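Long-range contact in PLP-Dependent L-Arginine Hydroxylase MppP (Streptomyces wadayamensis, PDB 6C9B), which uses pyridoxal 5'-phosphate to oxidise L-arginine, giving 4-hydroxy-2-ketoarginine and 2-ketoarginine as products: residues V105-L110 / G126-P131. Numbering follows the deposited sequence.
Sequences VDRVAL and GLDLVP
Asp128 and Val130 alternate with Val108 and Leu110 in the backbone pairing of two parallel strands. Asp128 N donates to Asp106 O at 2.9 Å, and Asp128 O in turn accepts from Val108 N at 2.8 Å; Val130 repeats the pattern, its N giving to Val108 O and its O receiving Leu110 N. Pro131, which has no N-H to give, sits where the pairing asks none of it. Asp106 O has a second donor, a water that also donates to Gly126 O and so bridges the strand entrances. Gly126, with its positive phi of 90°, closes helix 116-124 as the C' residue of a Schellman motif.

Arg107 and Asp128 run side by side on one face, joined by a weak, long salt bridge of 3.5 Å from Arg107 NH2 to Asp128 OD2. The carboxylate meets the guanidinium at its edge, the two planes 52° apart, while Val130 CG2 lies over one guanidinium face. Arg107 NH1 is held instead by Ser149 OG. On the other face branched apolar Val108, Leu110 and Leu129 suit the buried setting: Val108 CB meets Leu129 CD2 at 4.0 Å, and Leu129 also packs on helix 116-124. Leu127, in the loop just before the strand, packs on Leu122 of that helix and brings its CB to Val108 CG2. Strand 107-112, helix 116-124 and strand 128-133 thus form a beta-alpha-beta crossover at one margin of the seven-stranded sheet, characteristic of the large domain of class I aminotransferases.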
loop_
_atom_site.group_PDB
_atom_site.type_symbol
_atom_site.label_atom_id
_atom_site.label_comp_id
_atom_site.label_asym_id
_atom_site.label_seq_id
_atom_site.Cartn_x
_atom_site.Cartn_y
_atom_site.Cartn_z
ATOM N N VAL B 105 -17.312 -14.719 -7.200
ATOM C CA VAL B 105 -18.425 -13.810 -7.417
ATOM C C VAL B 105 -18.277 -13.186 -8.798
ATOM O O VAL B 105 -17.171 -12.809 -9.198
ATOM C CB VAL B 105 -18.435 -12.729 -6.321
ATOM C CG1 VAL B 105 -19.471 -11.660 -6.596
ATOM C CG2 VAL B 105 -18.654 -13.395 -4.977
ATOM N N ASP B 106 -19.394 -13.034 -9.499
ATOM C CA ASP B 106 -19.431 -12.381 -10.804
ATOM C C ASP B 106 -19.918 -10.927 -10.728
ATOM O O ASP B 106 -19.437 -10.084 -11.496
ATOM C CB ASP B 106 -20.345 -13.160 -11.765
ATOM C CG ASP B 106 -19.743 -14.484 -12.195
ATOM O OD1 ASP B 106 -18.512 -14.533 -12.376
ATOM O OD2 ASP B 106 -20.506 -15.461 -12.349
ATOM N N ARG B 107 -20.880 -10.615 -9.848
ATOM C CA ARG B 107 -21.540 -9.304 -9.827
ATOM C C ARG B 107 -21.651 -8.797 -8.391
ATOM O O ARG B 107 -21.852 -9.580 -7.452
ATOM C CB ARG B 107 -22.943 -9.380 -10.469
ATOM C CG ARG B 107 -22.996 -10.136 -11.788
ATOM C CD ARG B 107 -24.069 -9.582 -12.744
ATOM N NE ARG B 107 -25.348 -9.356 -12.088
ATOM C CZ ARG B 107 -26.252 -8.463 -12.480
ATOM N NH1 ARG B 107 -27.391 -8.345 -11.810
ATOM N NH2 ARG B 107 -26.024 -7.680 -13.527
ATOM N N VAL B 108 -21.524 -7.477 -8.224
ATOM C CA VAL B 108 -21.578 -6.822 -6.917
ATOM C C VAL B 108 -22.577 -5.682 -6.990
ATOM O O VAL B 108 -22.532 -4.883 -7.928
ATOM C CB VAL B 108 -20.189 -6.284 -6.507
ATOM C CG1 VAL B 108 -20.212 -5.544 -5.192
ATOM C CG2 VAL B 108 -19.187 -7.409 -6.463
ATOM N N ALA B 109 -23.492 -5.620 -6.020
ATOM C CA ALA B 109 -24.354 -4.453 -5.871
ATOM C C ALA B 109 -23.593 -3.422 -5.048
ATOM O O ALA B 109 -23.055 -3.750 -3.984
ATOM C CB ALA B 109 -25.673 -4.845 -5.204
ATOM N N LEU B 110 -23.480 -2.193 -5.575
ATOM C CA LEU B 110 -22.653 -1.159 -4.984
ATOM C C LEU B 110 -23.429 0.143 -4.861
ATOM O O LEU B 110 -24.114 0.557 -5.805
ATOM C CB LEU B 110 -21.400 -0.913 -5.827
ATOM C CG LEU B 110 -20.459 0.191 -5.387
ATOM C CD1 LEU B 110 -19.863 -0.060 -4.017
ATOM C CD2 LEU B 110 -19.351 0.299 -6.376
ATOM N N GLY B 126 -12.505 -7.580 -12.438
ATOM C CA GLY B 126 -13.436 -8.400 -13.199
ATOM C C GLY B 126 -14.828 -8.533 -12.640
ATOM O O GLY B 126 -15.581 -9.399 -13.115
ATOM N N LEU B 127 -15.206 -7.723 -11.658
ATOM C CA LEU B 127 -16.544 -7.766 -11.098
ATOM C C LEU B 127 -17.489 -6.846 -11.872
ATOM O O LEU B 127 -17.176 -5.678 -12.136
ATOM C CB LEU B 127 -16.491 -7.406 -9.614
ATOM C CG LEU B 127 -15.667 -8.478 -8.887
ATOM C CD1 LEU B 127 -15.042 -8.051 -7.614
ATOM C CD2 LEU B 127 -16.490 -9.797 -8.718
ATOM N N ASP B 128 -18.660 -7.373 -12.218
ATOM C CA ASP B 128 -19.711 -6.567 -12.829
ATOM C C ASP B 128 -20.448 -5.840 -11.721
ATOM O O ASP B 128 -20.717 -6.416 -10.665
ATOM C CB ASP B 128 -20.673 -7.453 -13.610
ATOM C CG ASP B 128 -21.678 -6.660 -14.451
ATOM O OD1 ASP B 128 -21.368 -5.526 -14.876
ATOM O OD2 ASP B 128 -22.781 -7.186 -14.694
ATOM N N LEU B 129 -20.758 -4.567 -11.940
ATOM C CA LEU B 129 -21.336 -3.751 -10.885
ATOM C C LEU B 129 -22.793 -3.419 -11.177
ATOM O O LEU B 129 -23.149 -3.061 -12.307
ATOM C CB LEU B 129 -20.574 -2.454 -10.715
ATOM C CG LEU B 129 -19.120 -2.608 -10.344
ATOM C CD1 LEU B 129 -18.446 -1.213 -10.248
ATOM C CD2 LEU B 129 -19.008 -3.369 -9.044
ATOM N N VAL B 130 -23.622 -3.521 -10.145
ATOM C CA VAL B 130 -25.024 -3.117 -10.219
ATOM C C VAL B 130 -25.194 -1.930 -9.279
ATOM O O VAL B 130 -25.012 -2.091 -8.067
ATOM C CB VAL B 130 -25.977 -4.254 -9.820
ATOM C CG1 VAL B 130 -27.410 -3.785 -10.008
ATOM C CG2 VAL B 130 -25.702 -5.486 -10.618
ATOM N N PRO B 131 -25.533 -0.733 -9.767
ATOM C CA PRO B 131 -25.683 0.405 -8.850
ATOM C C PRO B 131 -26.951 0.318 -8.019
ATOM O O PRO B 131 -28.007 -0.072 -8.520
ATOM C CB PRO B 131 -25.750 1.606 -9.792
ATOM C CG PRO B 131 -26.300 1.068 -11.049
ATOM C CD PRO B 131 -25.706 -0.314 -11.173
HETATM O O HOH W 1 -18.077 -10.668 -13.757
#